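Long-range contacts in Alr3699 protein (Nostoc sp., PDB 4XSR), which belongs to the glycosyltransferases of the GT-B fold and holds uridine-5'-diphosphate-glucose between its two Rossmann-like domains: residues B[23-28]-B[44-49]; B[121-126]-B[153-158]; B[209-214]-B[237-242]. All blocks are in the same frame, centred on the assembly; numbering follows the deposited sequence.

Contact 1: B[23-28]-B[44-49]; sequences LCLIDI and GAFKTL. With UPG (uridine-5'-diphosphate-glucose), chain J.
Phe46 and Leu49, one turn apart on helix 45-52, reach across to Leu23, Leu25 and Ile26 of helix 20-29 and fill the groove between the two helices. The short axes stand 10.8 Å apart and diverge by only 24°, so the helices run nearly side by side and it is side chains, not backbones, that meet. The largest bump is the Phe46 ring. With CG anti to the backbone N (chi1 -176°), it swings over to helix 20-29 and enters the notch between Leu25 and Ile26 by its edge. Ile26 CG1 lies in the ring plane, 3.8 Å from Phe46 CE1, and the two side chains run antiparallel alongside each other. Leu25 comes in at roughly a right angle, its CD2 at 4.1 Å from Phe46 CZ. Both helices belong to the N-terminal Rossmann-like domain and pack against its parallel sheet, each following a strand: strand 9-13 precedes helix 20-29, and strand 37-40 precedes helix 45-52. Leu25 and Phe46 also face this sheet, Leu25 resting on Phe11 and Val38, and Phe46 on Leu40. The second bump, Leu49, occupies the hollow between Leu23 and Ile26. Its CB receives Ile26 CD1 at 4.2 Å, while its CD1 meets Leu23 CD2 at 3.9 Å; Pro18 also packs on Leu49. Leu23 is forked between two neighbours. Although its CB starts out away from helix 45-52, its CG stands anti to the carbonyl carbon (chi1 -66°), which brings CD2 back to Leu49 and sends CD1 to the ribose of uridine-5'-diphosphate-glucose, 3.4 Å from O4C. Arg298, which is hydrogen-bonded to the same ligand, also touches Leu23.

Contact 2: B[121-126]-B[153-158]; sequences PLVYHL and LVIANS. With UPG (uridine-5'-diphosphate-glucose), chain J.
The imidazole of His125 is overlapped by Ile155, whose CG2 methyl lies over one ring face, 3.7 Å from the centroid and 18° off the normal, a CH-pi contact. Tyr101 OH bonds His125 ND1 and so limits rotation of the ring, which also stacks with His127. On the same sheet face Ile155 sends its other branch back to Val123, CD1 to CG1 at 4.0 Å. The opposite face carries Val154: its CG1 touches Leu126 CD2 at 4.0 Å and runs alongside Tyr124, where helices 105-118 and 159-167 add cover. The backbones are parallel neighbours in a beta-alpha-beta crossover through helix 137-150. Tyr124 N to Leu153 O (3.0 Å) and Leu126 N to Ile155 O (2.8 Å) are almost straight, and Ile155 N returns a bond to Tyr124 O. Past the strand ends Asn157 N gives Leu126 O a weak bond. Asn157 OD1 pairs with Ser161 OG; ND2 donates to O6' of uridine-5'-diphosphate-glucose at 2.9 Å and 171°, and weakly to His127 O. Together these bonds are consistent with this amide orientation, which implies a directed polar hold on the sugar from the loop just beyond the strand.

Contact 3: B[209-214]-B[237-242]; sequences VGHFSR and AILVGD. With UPG (uridine-5'-diphosphate-glucose), chain J.
Val240 and Phe212 run alongside each other in the same direction where the two segments reach uridine-5'-diphosphate-glucose. Val240 divides its branches between ring and ligand: CG2 packs on Phe212 CE2 at 3.8 Å, whereas CG1, anti to the backbone N (chi1 -172°), approaches the uracil O4 at 3.3 Å. The backbone adds to this shell, with Phe212 O 3.1 Å from the base C6. Farther along the ligand, Arg214 NH1 bonds O1B of the diphosphate at 2.8 Å, a bent bond that comes in at the guanidinium edge, and would be expected to offset part of the phosphate charge. An extended chain from CG to NE carries the guanidinium out to that oxygen, while its root stays on the protein, Arg214 CB against Asp242 O at 3.6 Å. Arg214 NE makes a weak hydrogen bond to Ser216 OG, and Lys219 also bonds the ligand. These loops end two neighbouring parallel strands, 207-211 and 235-240, joined by helix 221-228 as a beta-alpha-beta unit of the C-terminal Rossmann-like domain in the GT-B fold. Behind the ligand the strands are held by backbone bonds: Val240 N to His211 O and His211 N to Ile238 O, both 2.9 Å and close to straight, then the more bent Ile238 N to Val209 O. Having no side chain, Gly210 makes room for the ring of Phe212, which folds back beside it; Ile238 CG1 touches Gly210 CA at 3.8 Å. Beyond the pair, helix 276-281 backs Phe212 through Ile276, Leu279 and Met280. On the sheet face of Val209 and Leu239, His211 meets Leu239 through CB and CD2, 3.6 Å apart, and its NE2 is tied to Thr289 OG1.

In the fold
Contacts 1, 2 and 3 follow one another along the chain, each closing before the next opens. The first two share the N-terminal domain: contact 1 joins helices 20-29 and 45-52, which lie on its seven-stranded parallel sheet, and contact 2 joins strands 122-126 and 151-156 within that sheet. Their centres are 18 Å apart, yet they touch, Ile28 CD1 resting 3.5 Å from His125 CE1. Contact 3 belongs to the six-stranded sheet of the other domain, its centre about 29 Å from that of contact 2 and 20 Å from that of contact 1, without touching either. Uridine-5'-diphosphate-glucose bridges all three, as expected for a GT-B cleft lined by both domains.

Contact 1: B[23-28]-B[44-49]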
# COMPACT_ATOMS: atom_id res chain seq x y z
N LEU B 23 -24.40 -4.14 7.15
CA LEU B 23 -25.82 -4.59 7.06
C LEU B 23 -26.37 -4.15 5.74
O LEU B 23 -27.00 -4.94 5.03
CB LEU B 23 -26.68 -4.08 8.22
CG LEU B 23 -26.19 -4.72 9.52
CD1 LEU B 23 -26.86 -4.13 10.75
CD2 LEU B 23 -26.38 -6.22 9.45
N CYS B 24 -26.04 -2.94 5.32
CA CYS B 24 -26.54 -2.52 4.03
C CYS B 24 -26.00 -3.40 2.87
O CYS B 24 -26.70 -3.65 1.86
CB CYS B 24 -26.25 -1.05 3.81
SG CYS B 24 -26.88 -0.48 2.24
N LEU B 25 -24.77 -3.90 3.03
CA LEU B 25 -24.09 -4.65 1.97
C LEU B 25 -24.73 -5.99 1.73
O LEU B 25 -24.74 -6.49 0.59
CB LEU B 25 -22.59 -4.84 2.31
CG LEU B 25 -21.76 -5.58 1.27
CD1 LEU B 25 -21.83 -4.86 -0.07
CD2 LEU B 25 -20.31 -5.74 1.74
N ILE B 26 -25.26 -6.58 2.79
CA ILE B 26 -26.03 -7.82 2.63
C ILE B 26 -27.10 -7.66 1.57
O ILE B 26 -27.25 -8.50 0.67
CB ILE B 26 -26.75 -8.20 3.93
CG1 ILE B 26 -25.75 -8.52 5.04
CG2 ILE B 26 -27.70 -9.38 3.69
CD1 ILE B 26 -26.41 -8.69 6.39
N ASP B 27 -27.86 -6.58 1.67
CA ASP B 27 -28.96 -6.34 0.73
C ASP B 27 -28.43 -6.03 -0.67
O ASP B 27 -29.03 -6.45 -1.68
CB ASP B 27 -29.87 -5.22 1.24
CG ASP B 27 -30.60 -5.61 2.51
OD1 ASP B 27 -31.26 -6.70 2.52
OD2 ASP B 27 -30.53 -4.83 3.50
N ILE B 28 -27.32 -5.27 -0.72
CA ILE B 28 -26.73 -4.88 -2.01
C ILE B 28 -26.23 -6.14 -2.71
O ILE B 28 -26.44 -6.32 -3.90
CB ILE B 28 -25.56 -3.90 -1.81
CG1 ILE B 28 -26.06 -2.53 -1.42
CG2 ILE B 28 -24.71 -3.78 -3.07
CD1 ILE B 28 -25.05 -1.74 -0.61
N GLY B 44 -15.50 -11.99 11.95
CA GLY B 44 -16.46 -11.49 12.93
C GLY B 44 -17.87 -11.87 12.57
O GLY B 44 -18.11 -12.62 11.60
N ALA B 45 -18.81 -11.33 13.35
CA ALA B 45 -20.24 -11.65 13.18
C ALA B 45 -20.78 -11.36 11.78
O ALA B 45 -21.73 -12.00 11.34
CB ALA B 45 -21.05 -10.93 14.23
N PHE B 46 -20.19 -10.39 11.08
CA PHE B 46 -20.63 -10.09 9.73
C PHE B 46 -20.40 -11.28 8.80
O PHE B 46 -21.19 -11.50 7.87
CB PHE B 46 -19.95 -8.81 9.21
CG PHE B 46 -20.41 -8.37 7.85
CD1 PHE B 46 -21.76 -8.44 7.47
CD2 PHE B 46 -19.50 -7.83 6.94
CE1 PHE B 46 -22.17 -8.02 6.20
CE2 PHE B 46 -19.91 -7.40 5.69
CZ PHE B 46 -21.25 -7.50 5.31
N LYS B 47 -19.36 -12.07 9.06
CA LYS B 47 -19.12 -13.28 8.26
C LYS B 47 -20.27 -14.28 8.42
O LYS B 47 -20.79 -14.84 7.44
CB LYS B 47 -17.81 -13.95 8.67
CG LYS B 47 -17.37 -15.06 7.74
CD LYS B 47 -16.39 -15.98 8.44
CE LYS B 47 -15.85 -17.05 7.49
NZ LYS B 47 -15.40 -18.24 8.26
N THR B 48 -20.67 -14.49 9.66
CA THR B 48 -21.81 -15.34 9.97
C THR B 48 -23.07 -14.86 9.23
O THR B 48 -23.73 -15.65 8.53
CB THR B 48 -22.01 -15.37 11.50
OG1 THR B 48 -20.76 -15.70 12.10
CG2 THR B 48 -23.06 -16.40 11.91
N LEU B 49 -23.37 -13.57 9.33
CA LEU B 49 -24.57 -13.02 8.67
C LEU B 49 -24.54 -13.28 7.19
O LEU B 49 -25.55 -13.72 6.63
CB LEU B 49 -24.73 -11.53 8.91
CG LEU B 49 -25.07 -11.17 10.35
CD1 LEU B 49 -24.85 -9.68 10.58
CD2 LEU B 49 -26.50 -11.59 10.68
N1 UPG J . -28.48 -2.76 14.70
C2 UPG J . -28.53 -4.12 15.05
N3 UPG J . -28.35 -4.46 16.31
C4 UPG J . -28.14 -3.56 17.27
C5 UPG J . -28.11 -2.20 16.95
C6 UPG J . -28.27 -1.82 15.64
O2 UPG J . -28.73 -5.03 14.18
O4 UPG J . -27.98 -3.94 18.46
C1C UPG J . -28.65 -2.34 13.32
C2C UPG J . -29.81 -1.38 13.11
O2C UPG J . -31.05 -2.11 12.97
C3C UPG J . -29.32 -0.65 11.86
C4C UPG J . -27.78 -0.63 11.98
O4C UPG J . -27.47 -1.61 12.95
O3C UPG J . -29.69 -1.42 10.72
C5C UPG J . -27.15 0.69 12.45
O5C UPG J . -27.32 1.57 11.34
PA UPG J . -26.68 3.02 11.26
O1A UPG J . -27.35 3.71 10.11
O2A UPG J . -26.52 3.66 12.59
O3A UPG J . -25.23 2.52 10.64
PB UPG J . -23.73 3.11 10.87
O1B UPG J . -23.05 2.02 11.60
O2B UPG J . -23.66 4.45 11.49
O3B UPG J . -23.28 3.02 9.31
C1' UPG J . -23.03 3.98 8.27
C2' UPG J . -23.53 5.40 8.45
C3' UPG J . -25.07 5.47 8.58
C4' UPG J . -25.72 4.81 7.36
C5' UPG J . -25.06 3.47 7.11
C6' UPG J . -25.55 2.75 5.90
O2' UPG J . -22.78 6.05 9.48
O3' UPG J . -25.46 6.86 8.66
O4' UPG J . -27.12 4.57 7.53
O5' UPG J . -23.64 3.57 7.03
O6' UPG J . -25.50 3.58 4.76

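Contact 2: B[121-126]-B[153-158]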
# COMPACT_ATOMS: atom_id res chain seq x y z
N PRO B 121 -12.83 -2.48 -13.37
CA PRO B 121 -13.44 -1.24 -12.93
C PRO B 121 -13.85 -1.34 -11.47
O PRO B 121 -14.05 -2.44 -10.92
CB PRO B 121 -14.64 -1.07 -13.85
CG PRO B 121 -14.96 -2.45 -14.33
CD PRO B 121 -13.71 -3.27 -14.26
N LEU B 122 -13.93 -0.18 -10.85
CA LEU B 122 -14.16 -0.05 -9.44
C LEU B 122 -15.37 0.83 -9.20
O LEU B 122 -15.50 1.90 -9.83
CB LEU B 122 -12.98 0.65 -8.82
CG LEU B 122 -13.13 0.98 -7.35
CD1 LEU B 122 -13.03 -0.27 -6.49
CD2 LEU B 122 -12.02 1.93 -6.97
N VAL B 123 -16.22 0.38 -8.27
CA VAL B 123 -17.29 1.19 -7.70
C VAL B 123 -17.02 1.45 -6.24
O VAL B 123 -16.61 0.57 -5.52
CB VAL B 123 -18.67 0.49 -7.85
CG1 VAL B 123 -19.74 1.24 -7.08
CG2 VAL B 123 -19.07 0.38 -9.32
N TYR B 124 -17.28 2.66 -5.80
CA TYR B 124 -17.17 3.03 -4.40
C TYR B 124 -18.57 3.35 -3.85
O TYR B 124 -19.25 4.25 -4.36
CB TYR B 124 -16.29 4.27 -4.28
CG TYR B 124 -16.07 4.82 -2.86
CD1 TYR B 124 -15.92 3.98 -1.75
CD2 TYR B 124 -15.93 6.17 -2.66
CE1 TYR B 124 -15.69 4.51 -0.47
CE2 TYR B 124 -15.71 6.70 -1.40
CZ TYR B 124 -15.58 5.87 -0.32
OH TYR B 124 -15.32 6.45 0.88
N HIS B 125 -19.00 2.64 -2.81
CA HIS B 125 -20.28 2.88 -2.17
C HIS B 125 -19.95 3.60 -0.91
O HIS B 125 -19.30 3.07 -0.02
CB HIS B 125 -21.03 1.60 -1.90
CG HIS B 125 -22.49 1.81 -1.62
ND1 HIS B 125 -23.49 1.11 -2.28
CD2 HIS B 125 -23.12 2.68 -0.79
CE1 HIS B 125 -24.66 1.53 -1.85
NE2 HIS B 125 -24.47 2.48 -0.95
N LEU B 126 -20.43 4.85 -0.84
CA LEU B 126 -20.01 5.79 0.13
C LEU B 126 -21.10 5.87 1.20
O LEU B 126 -22.21 6.35 0.93
CB LEU B 126 -19.81 7.11 -0.57
CG LEU B 126 -19.49 8.30 0.29
CD1 LEU B 126 -18.25 8.10 1.13
CD2 LEU B 126 -19.34 9.52 -0.62
N LEU B 153 -17.60 5.10 -10.53
CA LEU B 153 -18.86 5.52 -9.95
C LEU B 153 -18.75 5.55 -8.44
O LEU B 153 -18.14 4.66 -7.84
CB LEU B 153 -19.93 4.53 -10.34
CG LEU B 153 -21.29 4.68 -9.67
CD1 LEU B 153 -22.13 5.79 -10.30
CD2 LEU B 153 -22.02 3.35 -9.74
N VAL B 154 -19.31 6.60 -7.86
CA VAL B 154 -19.47 6.76 -6.42
C VAL B 154 -20.98 6.77 -6.07
O VAL B 154 -21.68 7.75 -6.34
CB VAL B 154 -18.84 8.05 -5.93
CG1 VAL B 154 -19.02 8.19 -4.41
CG2 VAL B 154 -17.36 8.09 -6.31
N ILE B 155 -21.47 5.66 -5.51
CA ILE B 155 -22.85 5.56 -5.07
C ILE B 155 -22.87 6.12 -3.68
O ILE B 155 -22.24 5.56 -2.81
CB ILE B 155 -23.33 4.11 -5.03
CG1 ILE B 155 -23.44 3.56 -6.41
CG2 ILE B 155 -24.71 4.00 -4.38
CD1 ILE B 155 -23.61 2.06 -6.42
N ALA B 156 -23.54 7.23 -3.46
CA ALA B 156 -23.66 7.79 -2.11
C ALA B 156 -25.02 7.39 -1.46
O ALA B 156 -26.02 7.24 -2.16
CB ALA B 156 -23.55 9.29 -2.14
N ASN B 157 -25.03 7.28 -0.13
CA ASN B 157 -26.20 6.76 0.56
C ASN B 157 -27.25 7.85 0.80
O ASN B 157 -28.38 7.56 1.15
CB ASN B 157 -25.84 6.03 1.86
CG ASN B 157 -25.11 6.89 2.87
OD1 ASN B 157 -24.82 8.06 2.64
ND2 ASN B 157 -24.82 6.29 4.05
N SER B 158 -26.88 9.10 0.53
CA SER B 158 -27.71 10.22 0.84
C SER B 158 -27.19 11.44 0.11
O SER B 158 -26.04 11.47 -0.30
CB SER B 158 -27.67 10.47 2.32
OG SER B 158 -26.60 11.31 2.69
N1 UPG J . -28.48 -2.76 14.70
C2 UPG J . -28.53 -4.12 15.05
N3 UPG J . -28.35 -4.46 16.31
C4 UPG J . -28.14 -3.56 17.27
C5 UPG J . -28.11 -2.20 16.95
C6 UPG J . -28.27 -1.82 15.64
O2 UPG J . -28.73 -5.03 14.18
O4 UPG J . -27.98 -3.94 18.46
C1C UPG J . -28.65 -2.34 13.32
C2C UPG J . -29.81 -1.38 13.11
O2C UPG J . -31.05 -2.11 12.97
C3C UPG J . -29.32 -0.65 11.86
C4C UPG J . -27.78 -0.63 11.98
O4C UPG J . -27.47 -1.61 12.95
O3C UPG J . -29.69 -1.42 10.72
C5C UPG J . -27.15 0.69 12.45
O5C UPG J . -27.32 1.57 11.34
PA UPG J . -26.68 3.02 11.26
O1A UPG J . -27.35 3.71 10.11
O2A UPG J . -26.52 3.66 12.59
O3A UPG J . -25.23 2.52 10.64
PB UPG J . -23.73 3.11 10.87
O1B UPG J . -23.05 2.02 11.60
O2B UPG J . -23.66 4.45 11.49
O3B UPG J . -23.28 3.02 9.31
C1' UPG J . -23.03 3.98 8.27
C2' UPG J . -23.53 5.40 8.45
C3' UPG J . -25.07 5.47 8.58
C4' UPG J . -25.72 4.81 7.36
C5' UPG J . -25.06 3.47 7.11
C6' UPG J . -25.55 2.75 5.90
O2' UPG J . -22.78 6.05 9.48
O3' UPG J . -25.46 6.86 8.66
O4' UPG J . -27.12 4.57 7.53
O5' UPG J . -23.64 3.57 7.03
O6' UPG J . -25.50 3.58 4.76

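Contact 3: B[209-214]-B[237-242]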
# COMPACT_ATOMS: atom_id res chain seq x y z
N VAL B 209 -38.52 4.68 25.34
CA VAL B 209 -37.69 5.28 24.28
C VAL B 209 -36.51 4.36 23.92
O VAL B 209 -35.61 4.17 24.73
CB VAL B 209 -37.11 6.63 24.73
CG1 VAL B 209 -36.28 7.24 23.61
CG2 VAL B 209 -38.24 7.57 25.14
N GLY B 210 -36.55 3.79 22.73
CA GLY B 210 -35.47 2.92 22.25
C GLY B 210 -34.45 3.67 21.40
O GLY B 210 -34.82 4.48 20.54
N HIS B 211 -33.18 3.38 21.63
CA HIS B 211 -32.03 3.90 20.88
C HIS B 211 -31.34 2.67 20.29
O HIS B 211 -31.12 1.70 21.01
CB HIS B 211 -31.12 4.60 21.87
CG HIS B 211 -30.19 5.57 21.26
ND1 HIS B 211 -29.14 5.20 20.44
CD2 HIS B 211 -30.10 6.92 21.39
CE1 HIS B 211 -28.46 6.27 20.08
NE2 HIS B 211 -29.02 7.33 20.63
N PHE B 212 -31.05 2.69 18.99
CA PHE B 212 -30.55 1.52 18.31
C PHE B 212 -29.23 1.77 17.58
O PHE B 212 -28.84 1.03 16.69
CB PHE B 212 -31.61 0.94 17.39
CG PHE B 212 -32.87 0.49 18.12
CD1 PHE B 212 -33.83 1.41 18.54
CD2 PHE B 212 -33.11 -0.85 18.36
CE1 PHE B 212 -34.98 1.00 19.21
CE2 PHE B 212 -34.25 -1.27 19.01
CZ PHE B 212 -35.19 -0.34 19.45
N SER B 213 -28.49 2.77 18.00
CA SER B 213 -27.20 3.05 17.41
C SER B 213 -26.09 2.28 18.15
O SER B 213 -26.18 2.03 19.37
CB SER B 213 -26.89 4.56 17.47
OG SER B 213 -27.85 5.35 16.76
N ARG B 214 -25.03 1.96 17.42
CA ARG B 214 -23.83 1.45 18.06
C ARG B 214 -23.36 2.47 19.08
O ARG B 214 -23.72 3.65 19.02
CB ARG B 214 -22.73 1.19 17.03
CG ARG B 214 -22.04 2.44 16.50
CD ARG B 214 -21.29 2.17 15.18
NE ARG B 214 -20.31 3.24 14.86
CZ ARG B 214 -20.05 3.69 13.63
NH1 ARG B 214 -20.68 3.20 12.58
NH2 ARG B 214 -19.15 4.64 13.45
N ALA B 237 -35.47 4.07 29.00
CA ALA B 237 -34.74 3.91 27.75
C ALA B 237 -34.18 2.52 27.63
O ALA B 237 -33.64 1.98 28.58
CB ALA B 237 -33.62 4.92 27.66
N ILE B 238 -34.31 1.92 26.46
CA ILE B 238 -33.44 0.81 26.12
C ILE B 238 -32.40 1.24 25.07
O ILE B 238 -32.74 1.73 23.99
CB ILE B 238 -34.21 -0.43 25.69
CG1 ILE B 238 -35.05 -0.16 24.46
CG2 ILE B 238 -35.11 -0.87 26.84
CD1 ILE B 238 -35.52 -1.42 23.77
N LEU B 239 -31.12 1.08 25.44
CA LEU B 239 -29.98 1.27 24.55
C LEU B 239 -29.57 -0.06 23.97
O LEU B 239 -29.05 -0.93 24.69
CB LEU B 239 -28.82 1.86 25.32
CG LEU B 239 -29.16 3.13 26.10
CD1 LEU B 239 -27.90 3.84 26.56
CD2 LEU B 239 -30.01 4.06 25.25
N VAL B 240 -29.82 -0.22 22.67
CA VAL B 240 -29.55 -1.44 21.94
C VAL B 240 -28.38 -1.16 21.00
O VAL B 240 -28.41 -0.18 20.25
CB VAL B 240 -30.76 -1.89 21.12
CG1 VAL B 240 -30.54 -3.26 20.51
CG2 VAL B 240 -32.03 -1.91 21.98
N GLY B 241 -27.38 -2.04 21.05
CA GLY B 241 -26.11 -1.85 20.36
C GLY B 241 -24.91 -2.24 21.21
O GLY B 241 -25.04 -2.58 22.39
N ASP B 242 -23.73 -2.14 20.62
CA ASP B 242 -22.47 -2.44 21.31
C ASP B 242 -21.42 -1.47 20.86
O ASP B 242 -21.55 -0.87 19.80
CB ASP B 242 -22.02 -3.86 20.93
CG ASP B 242 -21.14 -4.52 21.98
OD1 ASP B 242 -20.70 -3.84 22.95
OD2 ASP B 242 -20.90 -5.74 21.82
N1 UPG J . -28.48 -2.76 14.70
C2 UPG J . -28.53 -4.12 15.05
N3 UPG J . -28.35 -4.46 16.31
C4 UPG J . -28.14 -3.56 17.27
C5 UPG J . -28.11 -2.20 16.95
C6 UPG J . -28.27 -1.82 15.64
O2 UPG J . -28.73 -5.03 14.18
O4 UPG J . -27.98 -3.94 18.46
C1C UPG J . -28.65 -2.34 13.32
C2C UPG J . -29.81 -1.38 13.11
O2C UPG J . -31.05 -2.11 12.97
C3C UPG J . -29.32 -0.65 11.86
C4C UPG J . -27.78 -0.63 11.98
O4C UPG J . -27.47 -1.61 12.95
O3C UPG J . -29.69 -1.42 10.72
C5C UPG J . -27.15 0.69 12.45
O5C UPG J . -27.32 1.57 11.34
PA UPG J . -26.68 3.02 11.26
O1A UPG J . -27.35 3.71 10.11
O2A UPG J . -26.52 3.66 12.59
O3A UPG J . -25.23 2.52 10.64
PB UPG J . -23.73 3.11 10.87
O1B UPG J . -23.05 2.02 11.60
O2B UPG J . -23.66 4.45 11.49
O3B UPG J . -23.28 3.02 9.31
C1' UPG J . -23.03 3.98 8.27
C2' UPG J . -23.53 5.40 8.45
C3' UPG J . -25.07 5.47 8.58
C4' UPG J . -25.72 4.81 7.36
C5' UPG J . -25.06 3.47 7.11
C6' UPG J . -25.55 2.75 5.90
O2' UPG J . -22.78 6.05 9.48
O3' UPG J . -25.46 6.86 8.66
O4' UPG J . -27.12 4.57 7.53
O5' UPG J . -23.64 3.57 7.03
O6' UPG J . -25.50 3.58 4.76